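PDB 3IGH: uncharacterized metal-dependent hydrolase, which is of unknown specific function but, as a member of the amidohydrolase family, probably hydrolyses carbon-nitrogen bonds other than peptide bonds. Local coordinates for residues 342-347 / 380-385; 346-351 / 387-392; 147-152 / 178-183. All coordinates share one frame; numbering follows the deposited sequence. Where two conformers were deposited one is given.

Contact 1: residues 342-347 / 380-385. With SO4 (sulfate ion), chain G.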
loop_
_atom_site.group_PDB
_atom_site.type_symbol
_atom_site.label_atom_id
_atom_site.label_comp_id
_atom_site.label_asym_id
_atom_site.label_seq_id
_atom_site.Cartn_x
_atom_site.Cartn_y
_atom_site.Cartn_z
ATOM N N LEU A 342 24.366 -25.079 -4.922
ATOM C CA LEU A 342 24.718 -26.492 -4.962
ATOM C C LEU A 342 23.439 -27.316 -4.864
ATOM O O LEU A 342 22.794 -27.336 -3.811
ATOM C CB LEU A 342 25.611 -26.838 -3.776
ATOM C CG LEU A 342 27.129 -26.740 -3.856
ATOM C CD1 LEU A 342 27.703 -27.439 -2.653
ATOM C CD2 LEU A 342 27.634 -27.414 -5.095
ATOM N N VAL A 343 23.065 -27.961 -5.964
ATOM C CA VAL A 343 21.856 -28.785 -6.029
ATOM C C VAL A 343 22.240 -30.187 -6.508
ATOM O O VAL A 343 22.788 -30.331 -7.596
ATOM C CB VAL A 343 20.809 -28.188 -7.006
ATOM C CG1 VAL A 343 19.582 -29.089 -7.113
ATOM C CG2 VAL A 343 20.404 -26.770 -6.578
ATOM N N ARG A 344 21.951 -31.204 -5.696
ATOM C CA ARG A 344 22.239 -32.607 -6.049
ATOM C C ARG A 344 21.228 -33.122 -7.069
ATOM O O ARG A 344 20.136 -32.571 -7.170
ATOM C CB ARG A 344 22.175 -33.493 -4.804
ATOM C CG ARG A 344 23.017 -33.043 -3.630
ATOM C CD ARG A 344 23.021 -34.099 -2.512
ATOM N NE ARG A 344 21.665 -34.412 -2.063
ATOM C CZ ARG A 344 21.083 -33.891 -0.983
ATOM N NH1 ARG A 344 19.843 -34.234 -0.687
ATOM N NH2 ARG A 344 21.726 -33.028 -0.202
ATOM N N ASP A 345 21.572 -34.189 -7.798
ATOM C CA ASP A 345 20.651 -34.798 -8.779
ATOM C C ASP A 345 19.311 -35.191 -8.152
ATOM O O ASP A 345 18.263 -35.026 -8.778
ATOM C CB ASP A 345 21.267 -36.030 -9.472
ATOM C CG ASP A 345 22.463 -35.692 -10.366
ATOM O OD1 ASP A 345 22.949 -36.620 -11.056
ATOM O OD2 ASP A 345 22.930 -34.529 -10.384
ATOM N N ASP A 346 19.349 -35.687 -6.912
ATOM C CA ASP A 346 18.134 -36.091 -6.187
ATOM C C ASP A 346 17.238 -34.914 -5.775
ATOM O O ASP A 346 16.020 -35.063 -5.630
ATOM C CB ASP A 346 18.489 -36.964 -4.974
ATOM C CG ASP A 346 19.448 -36.279 -4.008
ATOM O OD1 ASP A 346 18.994 -35.449 -3.189
ATOM O OD2 ASP A 346 20.653 -36.597 -4.044
ATOM N N GLN A 347 17.847 -33.745 -5.600
ATOM C CA GLN A 347 17.119 -32.546 -5.192
ATOM C C GLN A 347 16.353 -31.887 -6.341
ATOM O O GLN A 347 15.435 -31.102 -6.101
ATOM C CB GLN A 347 18.076 -31.543 -4.552
ATOM C CG GLN A 347 18.542 -31.948 -3.168
ATOM C CD GLN A 347 19.566 -31.007 -2.612
ATOM O OE1 GLN A 347 20.498 -30.608 -3.307
ATOM N NE2 GLN A 347 19.412 -30.644 -1.346
ATOM N N VAL A 380 31.244 -30.905 -8.411
ATOM C CA VAL A 380 31.237 -29.930 -9.505
ATOM C C VAL A 380 29.935 -29.893 -10.327
ATOM O O VAL A 380 29.458 -28.818 -10.681
ATOM C CB VAL A 380 32.490 -30.127 -10.396
ATOM C CG1 VAL A 380 32.229 -29.817 -11.863
ATOM C CG2 VAL A 380 33.616 -29.296 -9.859
ATOM N N LYS A 381 29.342 -31.060 -10.585
ATOM C CA LYS A 381 28.100 -31.147 -11.365
ATOM C C LYS A 381 26.891 -30.501 -10.672
ATOM O O LYS A 381 25.889 -30.196 -11.321
ATOM C CB LYS A 381 27.785 -32.603 -11.730
ATOM C CG LYS A 381 27.594 -33.538 -10.539
ATOM C CD LYS A 381 27.166 -34.932 -10.993
ATOM C CE LYS A 381 27.575 -36.008 -9.990
ATOM N NZ LYS A 381 26.638 -36.129 -8.838
ATOM N N TRP A 382 27.010 -30.274 -9.364
ATOM C CA TRP A 382 25.951 -29.645 -8.578
ATOM C C TRP A 382 26.009 -28.122 -8.628
ATOM O O TRP A 382 25.069 -27.454 -8.193
ATOM C CB TRP A 382 26.048 -30.037 -7.109
ATOM C CG TRP A 382 26.008 -31.503 -6.772
ATOM C CD1 TRP A 382 25.703 -32.550 -7.602
ATOM C CD2 TRP A 382 26.243 -32.069 -5.482
ATOM N NE1 TRP A 382 25.766 -33.735 -6.906
ATOM C CE2 TRP A 382 26.093 -33.468 -5.602
ATOM C CE3 TRP A 382 26.581 -31.526 -4.231
ATOM C CZ2 TRP A 382 26.264 -34.335 -4.519
ATOM C CZ3 TRP A 382 26.738 -32.386 -3.155
ATOM C CH2 TRP A 382 26.591 -33.774 -3.310
ATOM N N VAL A 383 27.107 -27.581 -9.154
ATOM C CA VAL A 383 27.418 -26.150 -9.041
ATOM C C VAL A 383 26.721 -25.306 -10.110
ATOM O O VAL A 383 26.914 -25.540 -11.309
ATOM C CB VAL A 383 28.960 -25.907 -9.098
ATOM C CG1 VAL A 383 29.282 -24.425 -9.103
ATOM C CG2 VAL A 383 29.655 -26.569 -7.928
ATOM N N TYR A 384 25.926 -24.323 -9.666
ATOM C CA TYR A 384 25.262 -23.342 -10.546
ATOM C C TYR A 384 24.692 -23.983 -11.806
ATOM O O TYR A 384 24.985 -23.559 -12.939
ATOM C CB TYR A 384 26.219 -22.198 -10.902
ATOM C CG TYR A 384 26.703 -21.403 -9.700
ATOM C CD1 TYR A 384 25.803 -20.881 -8.759
ATOM C CD2 TYR A 384 28.057 -21.148 -9.520
ATOM C CE1 TYR A 384 26.270 -20.151 -7.655
ATOM C CE2 TYR A 384 28.517 -20.436 -8.438
ATOM C CZ TYR A 384 27.628 -19.944 -7.508
ATOM O OH TYR A 384 28.118 -19.232 -6.439
ATOM N N ARG A 385 23.897 -25.026 -11.605
ATOM C CA ARG A 385 23.458 -25.879 -12.715
ATOM C C ARG A 385 22.200 -25.338 -13.384
ATOM O O ARG A 385 21.137 -25.968 -13.370
ATOM C CB ARG A 385 23.338 -27.356 -12.277
ATOM C CG ARG A 385 22.407 -27.641 -11.095
ATOM C CD ARG A 385 22.607 -29.042 -10.521
ATOM N NE ARG A 385 22.488 -30.117 -11.505
ATOM C CZ ARG A 385 22.514 -31.420 -11.213
ATOM N NH1 ARG A 385 22.648 -31.832 -9.958
ATOM N NH2 ARG A 385 22.406 -32.317 -12.182
HETATM S S SO4 G . 23.772 -37.029 -6.833
HETATM O O1 SO4 G . 24.034 -35.772 -7.522
HETATM O O2 SO4 G . 24.550 -37.080 -5.598
HETATM O O3 SO4 G . 22.354 -37.128 -6.480
HETATM O O4 SO4 G . 24.151 -38.131 -7.712
#
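Arg385 reaches across to Val343 and Asp345, tying the loop ahead of helix 386-392 to the start of helix 345-354 in this amidohydrolase, a family of TIM-barrel relatives. The backbones meet in a single beta bridge, Leu342 with Val383, and Val343 N donates to Trp382 O (3.0 Å). The tight side holds the Arg385 guanidinium. Within its plane NH1 meets Val343 O at 2.8 Å and also Asp345 OD2, which NH2 grips at 2.9 Å; the end-on pair thus spends both nitrogens on one oxygen, with carboxylate and guanidinium turned 57° apart. Lys381 O lies over one guanidinium face, and NE pairs with Asp388, fixing the group's rotation. A leucine in place of Arg385 would probably leave the Asp345 carboxylate without its cationic mate and Val343 O without this donor. Apolar packing continues behind, where Leu342 CD2 sits 3.6 Å from Val383 CG2. Arg344 grips Asp346 side-on and pairs through NH2 with Asp318 and Asp322, while its CG stands over the six-membered ring of Trp382, 3.5 Å from the centroid, a CH-pi contact; the bend at chi3 (-57°) turns the guanidinium away from stacking on the indole. The looser, solvent side belongs to the exposed Lys381 and a sulfate, probably from the crystallisation liquor. Lys381 NZ lies 2.9 Å from sulfate O1, and its bond to O4 is weak. Sulfate O1 also takes Asp345 N at 2.9 Å and, near the indole plane, Trp382 NE1 at 2.7 Å.

Contact 2: residues 346-351 / 387-392. With SO4 (sulfate ion), chain G.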
loop_
_atom_site.group_PDB
_atom_site.type_symbol
_atom_site.label_atom_id
_atom_site.label_comp_id
_atom_site.label_asym_id
_atom_site.label_seq_id
_atom_site.Cartn_x
_atom_site.Cartn_y
_atom_site.Cartn_z
ATOM N N ASP A 346 19.349 -35.687 -6.912
ATOM C CA ASP A 346 18.134 -36.091 -6.187
ATOM C C ASP A 346 17.238 -34.914 -5.775
ATOM O O ASP A 346 16.020 -35.063 -5.630
ATOM C CB ASP A 346 18.489 -36.964 -4.974
ATOM C CG ASP A 346 19.448 -36.279 -4.008
ATOM O OD1 ASP A 346 18.994 -35.449 -3.189
ATOM O OD2 ASP A 346 20.653 -36.597 -4.044
ATOM N N GLN A 347 17.847 -33.745 -5.600
ATOM C CA GLN A 347 17.119 -32.546 -5.192
ATOM C C GLN A 347 16.353 -31.887 -6.341
ATOM O O GLN A 347 15.435 -31.102 -6.101
ATOM C CB GLN A 347 18.076 -31.543 -4.552
ATOM C CG GLN A 347 18.542 -31.948 -3.168
ATOM C CD GLN A 347 19.566 -31.007 -2.612
ATOM O OE1 GLN A 347 20.498 -30.608 -3.307
ATOM N NE2 GLN A 347 19.412 -30.644 -1.346
ATOM N N LEU A 348 16.739 -32.210 -7.577
ATOM C CA LEU A 348 16.082 -31.684 -8.772
ATOM C C LEU A 348 14.611 -32.082 -8.838
ATOM O O LEU A 348 13.759 -31.251 -9.138
ATOM C CB LEU A 348 16.808 -32.136 -10.043
ATOM C CG LEU A 348 18.173 -31.521 -10.366
ATOM C CD1 LEU A 348 18.846 -32.285 -11.497
ATOM C CD2 LEU A 348 18.047 -30.041 -10.731
ATOM N N GLU A 349 14.315 -33.345 -8.537
ATOM C CA GLU A 349 12.935 -33.828 -8.553
ATOM C C GLU A 349 12.124 -33.253 -7.387
ATOM O O GLU A 349 10.925 -32.997 -7.522
ATOM C CB GLU A 349 12.899 -35.363 -8.538
ATOM C CG GLU A 349 11.552 -35.989 -8.948
ATOM C CD GLU A 349 11.169 -35.732 -10.409
ATOM O OE1 GLU A 349 9.955 -35.710 -10.706
ATOM O OE2 GLU A 349 12.069 -35.556 -11.263
ATOM N N ARG A 350 12.782 -33.039 -6.250
ATOM C CA ARG A 350 12.107 -32.444 -5.096
ATOM C C ARG A 350 11.748 -30.980 -5.364
ATOM O O ARG A 350 10.631 -30.548 -5.062
ATOM C CB ARG A 350 12.944 -32.586 -3.829
ATOM C CG ARG A 350 12.138 -32.301 -2.584
ATOM C CD ARG A 350 12.876 -32.641 -1.325
ATOM N NE ARG A 350 12.030 -32.328 -0.180
ATOM C CZ ARG A 350 12.481 -31.984 1.020
ATOM N NH1 ARG A 350 11.616 -31.730 1.996
ATOM N NH2 ARG A 350 13.789 -31.899 1.248
ATOM N N VAL A 351 12.683 -30.242 -5.966
ATOM C CA VAL A 351 12.426 -28.869 -6.443
ATOM C C VAL A 351 11.208 -28.843 -7.377
ATOM O O VAL A 351 10.295 -28.024 -7.207
ATOM C CB VAL A 351 13.692 -28.253 -7.126
ATOM C CG1 VAL A 351 13.339 -27.041 -7.987
ATOM C CG2 VAL A 351 14.741 -27.871 -6.068
ATOM N N LYS A 387 20.959 -24.749 -16.444
ATOM C CA LYS A 387 20.226 -25.475 -17.470
ATOM C C LYS A 387 19.351 -26.571 -16.856
ATOM O O LYS A 387 18.172 -26.662 -17.185
ATOM C CB LYS A 387 21.163 -26.036 -18.550
ATOM C CG LYS A 387 20.408 -26.563 -19.778
ATOM C CD LYS A 387 21.340 -27.021 -20.893
ATOM C CE LYS A 387 20.578 -27.200 -22.205
ATOM N NZ LYS A 387 21.466 -27.624 -23.326
ATOM N N ASP A 388 19.923 -27.359 -15.942
ATOM C CA ASP A 388 19.155 -28.355 -15.179
ATOM C C ASP A 388 18.008 -27.746 -14.361
ATOM O O ASP A 388 16.910 -28.293 -14.334
ATOM C CB ASP A 388 20.067 -29.155 -14.240
ATOM C CG ASP A 388 21.111 -29.964 -14.987
ATOM O OD1 ASP A 388 20.876 -30.283 -16.171
ATOM O OD2 ASP A 388 22.167 -30.272 -14.388
ATOM N N LEU A 389 18.270 -26.625 -13.689
ATOM C CA LEU A 389 17.267 -25.985 -12.828
ATOM C C LEU A 389 16.093 -25.380 -13.613
ATOM O O LEU A 389 14.936 -25.448 -13.165
ATOM C CB LEU A 389 17.925 -24.923 -11.938
ATOM C CG LEU A 389 18.950 -25.443 -10.921
ATOM C CD1 LEU A 389 19.747 -24.309 -10.271
ATOM C CD2 LEU A 389 18.278 -26.319 -9.853
ATOM N N MET A 390 16.394 -24.822 -14.790
ATOM C CA MET A 390 15.395 -24.205 -15.666
ATOM C C MET A 390 14.354 -25.242 -16.112
ATOM O O MET A 390 13.198 -24.907 -16.391
ATOM C CB MET A 390 16.092 -23.591 -16.885
ATOM C CG MET A 390 15.519 -22.268 -17.391
ATOM S SD MET A 390 16.620 -21.450 -18.583
ATOM C CE MET A 390 16.882 -22.786 -19.754
ATOM N N LYS A 391 14.780 -26.502 -16.171
ATOM C CA LYS A 391 13.917 -27.619 -16.543
ATOM C C LYS A 391 12.905 -27.971 -15.448
ATOM O O LYS A 391 11.817 -28.462 -15.743
ATOM C CB LYS A 391 14.777 -28.847 -16.862
ATOM C CG LYS A 391 14.193 -29.794 -17.898
ATOM C CD LYS A 391 15.300 -30.537 -18.647
ATOM C CE LYS A 391 15.956 -29.646 -19.703
ATOM N NZ LYS A 391 17.248 -30.193 -20.200
ATOM N N VAL A 392 13.262 -27.720 -14.190
ATOM C CA VAL A 392 12.417 -28.130 -13.060
ATOM C C VAL A 392 11.716 -26.978 -12.318
ATOM O O VAL A 392 10.808 -27.220 -11.526
ATOM C CB VAL A 392 13.163 -29.070 -12.061
ATOM C CG1 VAL A 392 13.555 -30.387 -12.748
ATOM C CG2 VAL A 392 14.382 -28.385 -11.437
HETATM S S SO4 G . 23.772 -37.029 -6.833
HETATM O O1 SO4 G . 24.034 -35.772 -7.522
HETATM O O2 SO4 G . 24.550 -37.080 -5.598
HETATM O O3 SO4 G . 22.354 -37.128 -6.480
HETATM O O4 SO4 G . 24.151 -38.131 -7.712
HETATM O O HOH W 1 9.740 -26.072 -9.156
#
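Leu348 and Val392 face each other between helices 345-354 and 386-392, whose short segments run roughly parallel, with axes 9.5 Å apart and crossing at -30°. These two residues carry the larger shares of the contact. In Leu348, CG stands anti to the carbonyl carbon (chi1 -72°) and CD1 continues the chain, leaving CD2 as the side branch that faces the other helix. There CD2 meets Leu389 CD2 at 3.8 Å, the two leucines crossing at about a right angle. Leu348 CD2 also brushes Asp388 CB at 4.1 Å. Val392 enters from the other helix with CG2 lodged between its own backbone N and carbonyl carbon. From that position the methyl touches Val351 CG1 at 3.8 Å and lies at a similar distance from Leu348 O, while CB approaches the same carbonyl oxygen. Val351 answers with CG1 on the far side from its own backbone N (chi1 162°). The carboxylate of Asp388 takes no part in the apolar seam: OD2 pairs with Arg385, and the backbone N of Asp388 is bound by Gln432. Where the two segments end, water 1 lies 2.8 Å from Val351 O and 2.8 Å from Val392 O, spanning the backbones. No direct hydrogen bond joins the segments, so their fit depends on branched aliphatic shapes, the polar elements being the water between the two backbone oxygens, Leu348 O against Val392, and Asp388 turned to Arg385.

Contact 3: residues 147-152 / 178-183; sequences ELLNLT and ERVLTV. With SO4 (sulfate ion), chain F.
Arg179 throws its side chain from the end of helix 166-180 across to the last turn of helix 143-149, where it meets the backbone oxygens of Leu148 and Leu149. CB points toward the facing segment. CG lies anti to the backbone N (chi1 -165°), and an extended chi2 carries the aliphatic part outward to CD; the bend at chi3 (80°) then sets the guanidinium edge-on to the helix end. NE, the first polar atom, does not bond the protein here but gives its hydrogen to water 2, at 2.6 Å, which in turn donates to Leu148 O. CZ lies 3.9 Å from Leu148 O and 4.0 Å from Leu149 O. Beyond it NH1 donates to water 3, at 2.9 Å, and that water donates to Leu149 O. NH2 is the tip that touches directly: it bonds Leu148 O at 2.9 Å, with that oxygen close to the guanidinium plane, and Leu149 O at the same length but at a poorer angle, a weak bond. Asn150 CB lies obliquely beside NH2. Direct and water-mediated links thus both serve each of two carbonyls at a helix C-terminus, an end whose dipole would probably favour a cation. Asn150, the next residue, leaves helical geometry with positive phi. The apolar part is slight: Val180 CG2 approaches Leu148 CB at 4.4 Å and Leu149 CD2 only at the limit of contact. At the other end of segment 178-183, Val183 N donates to a second sulfate, probably also from the crystallisation liquor. Around this surface contact, Leu149 packs inward on Val175 and Ile176 of helix 166-180, Leu148 leans on Pro128 just before strand 129-133, and the Leu181 side chain rests on Tyr186 and Tyr189 of helix 183-199.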
loop_
_atom_site.group_PDB
_atom_site.type_symbol
_atom_site.label_atom_id
_atom_site.label_comp_id
_atom_site.label_asym_id
_atom_site.label_seq_id
_atom_site.Cartn_x
_atom_site.Cartn_y
_atom_site.Cartn_z
ATOM N N GLU A 147 33.359 5.895 18.531
ATOM C CA GLU A 147 32.467 6.604 19.449
ATOM C C GLU A 147 31.010 6.376 19.054
ATOM O O GLU A 147 30.184 6.021 19.900
ATOM C CB GLU A 147 32.784 8.104 19.464
ATOM C CG GLU A 147 31.931 8.921 20.444
ATOM C CD GLU A 147 32.103 8.482 21.897
ATOM O OE1 GLU A 147 33.251 8.209 22.312
ATOM O OE2 GLU A 147 31.088 8.421 22.625
ATOM N N LEU A 148 30.718 6.554 17.764
ATOM C CA LEU A 148 29.373 6.310 17.224
ATOM C C LEU A 148 28.925 4.862 17.381
ATOM O O LEU A 148 27.746 4.593 17.643
ATOM C CB LEU A 148 29.304 6.704 15.749
ATOM C CG LEU A 148 29.229 8.190 15.398
ATOM C CD1 LEU A 148 29.415 8.378 13.903
ATOM C CD2 LEU A 148 27.906 8.806 15.855
ATOM N N LEU A 149 29.866 3.929 17.230
ATOM C CA LEU A 149 29.513 2.510 17.205
ATOM C C LEU A 149 29.246 1.951 18.589
ATOM O O LEU A 149 28.354 1.116 18.749
ATOM C CB LEU A 149 30.591 1.674 16.501
ATOM C CG LEU A 149 30.736 1.782 14.980
ATOM C CD1 LEU A 149 31.949 0.966 14.519
ATOM C CD2 LEU A 149 29.459 1.333 14.254
ATOM N N ASN A 150 30.034 2.408 19.569
ATOM C CA ASN A 150 29.949 1.936 20.951
ATOM C C ASN A 150 29.833 0.412 21.032
ATOM O O ASN A 150 28.860 -0.129 21.581
ATOM C CB ASN A 150 28.793 2.633 21.696
ATOM C CG ASN A 150 28.901 2.492 23.208
ATOM O OD1 ASN A 150 29.935 2.805 23.800
ATOM N ND2 ASN A 150 27.840 1.997 23.834
ATOM N N LEU A 151 30.820 -0.266 20.446
ATOM C CA LEU A 151 30.818 -1.727 20.333
ATOM C C LEU A 151 31.067 -2.398 21.670
ATOM O O LEU A 151 31.770 -1.853 22.519
ATOM C CB LEU A 151 31.869 -2.199 19.319
ATOM C CG LEU A 151 31.728 -1.701 17.876
ATOM C CD1 LEU A 151 32.883 -2.204 17.006
ATOM C CD2 LEU A 151 30.371 -2.094 17.271
ATOM N N THR A 152 30.472 -3.578 21.844
ATOM C CA THR A 152 30.657 -4.389 23.043
ATOM C C THR A 152 32.097 -4.912 23.053
ATOM O O THR A 152 32.568 -5.421 22.033
ATOM C CB THR A 152 29.645 -5.567 23.076
ATOM O OG1 THR A 152 28.312 -5.057 22.943
ATOM C CG2 THR A 152 29.741 -6.367 24.375
ATOM N N GLU A 178 20.986 0.280 11.763
ATOM C CA GLU A 178 19.830 0.600 12.603
ATOM C C GLU A 178 19.927 1.948 13.291
ATOM O O GLU A 178 18.916 2.609 13.495
ATOM C CB GLU A 178 19.605 -0.494 13.644
ATOM C CG GLU A 178 19.135 -1.797 13.038
ATOM C CD GLU A 178 19.108 -2.951 14.019
ATOM O OE1 GLU A 178 19.495 -2.764 15.197
ATOM O OE2 GLU A 178 18.700 -4.057 13.601
ATOM N N ARG A 179 21.136 2.363 13.641
ATOM C CA ARG A 179 21.302 3.540 14.493
ATOM C C ARG A 179 22.068 4.674 13.825
ATOM O O ARG A 179 21.632 5.825 13.866
ATOM C CB ARG A 179 21.984 3.131 15.802
ATOM C CG ARG A 179 21.897 4.156 16.919
ATOM C CD ARG A 179 22.404 3.538 18.208
ATOM N NE ARG A 179 23.867 3.539 18.280
ATOM C CZ ARG A 179 24.598 2.596 18.872
ATOM N NH1 ARG A 179 24.016 1.543 19.440
ATOM N NH2 ARG A 179 25.921 2.705 18.891
ATOM N N VAL A 180 23.203 4.355 13.205
ATOM C CA VAL A 180 24.096 5.385 12.667
ATOM C C VAL A 180 23.530 6.077 11.412
ATOM O O VAL A 180 23.546 7.309 11.301
ATOM C CB VAL A 180 25.524 4.812 12.415
ATOM C CG1 VAL A 180 26.402 5.829 11.765
ATOM C CG2 VAL A 180 26.160 4.324 13.724
ATOM N N LEU A 181 23.023 5.279 10.476
ATOM C CA LEU A 181 22.387 5.816 9.286
ATOM C C LEU A 181 20.991 6.298 9.644
ATOM O O LEU A 181 20.312 5.672 10.459
ATOM C CB LEU A 181 22.326 4.753 8.179
ATOM C CG LEU A 181 23.660 4.233 7.618
ATOM C CD1 LEU A 181 23.398 3.103 6.609
ATOM C CD2 LEU A 181 24.472 5.365 6.978
ATOM N N THR A 182 20.586 7.421 9.054
ATOM C CA THR A 182 19.232 7.959 9.243
ATOM C C THR A 182 18.364 7.559 8.066
ATOM O O THR A 182 18.886 7.117 7.043
ATOM C CB THR A 182 19.242 9.495 9.292
ATOM O OG1 THR A 182 19.691 9.999 8.030
ATOM C CG2 THR A 182 20.160 10.003 10.413
ATOM N N VAL A 183 17.046 7.741 8.193
ATOM C CA VAL A 183 16.133 7.532 7.065
ATOM C C VAL A 183 16.544 8.366 5.845
ATOM O O VAL A 183 16.528 7.862 4.712
ATOM C CB VAL A 183 14.648 7.790 7.455
ATOM C CG1 VAL A 183 13.726 7.676 6.235
ATOM C CG2 VAL A 183 14.224 6.796 8.526
HETATM S S SO4 F . 16.086 8.920 11.713
HETATM O O1 SO4 F . 15.498 9.907 10.814
HETATM O O2 SO4 F . 17.267 9.480 12.355
HETATM O O3 SO4 F . 15.106 8.549 12.726
HETATM O O4 SO4 F . 16.445 7.741 10.956
HETATM O O HOH W 2 25.162 5.446 16.983
HETATM O O HOH W 3 26.177 -0.250 20.116
#

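In the fold
From the N terminus, contact 3 closes first: 147-152 and 178-183 bring the ends of helices 143-149 and 166-180 together around strands 157-158 and 163-165 and most of helix 166-180. Contacts 1 and 2 follow later in the chain, with centres about 41 and 43 Å from that of contact 3. Both begin around the start of helix 345-354, sharing Asp346 and Gln347; contact 1 opens first and closes first, so the two spans cross. Contact 1 secures the loop leading into helix 386-392, and contact 2 pairs that helix with helix 345-354. They touch where Leu348 CD1 packs on Arg385 NH2, and both border the same sulfate.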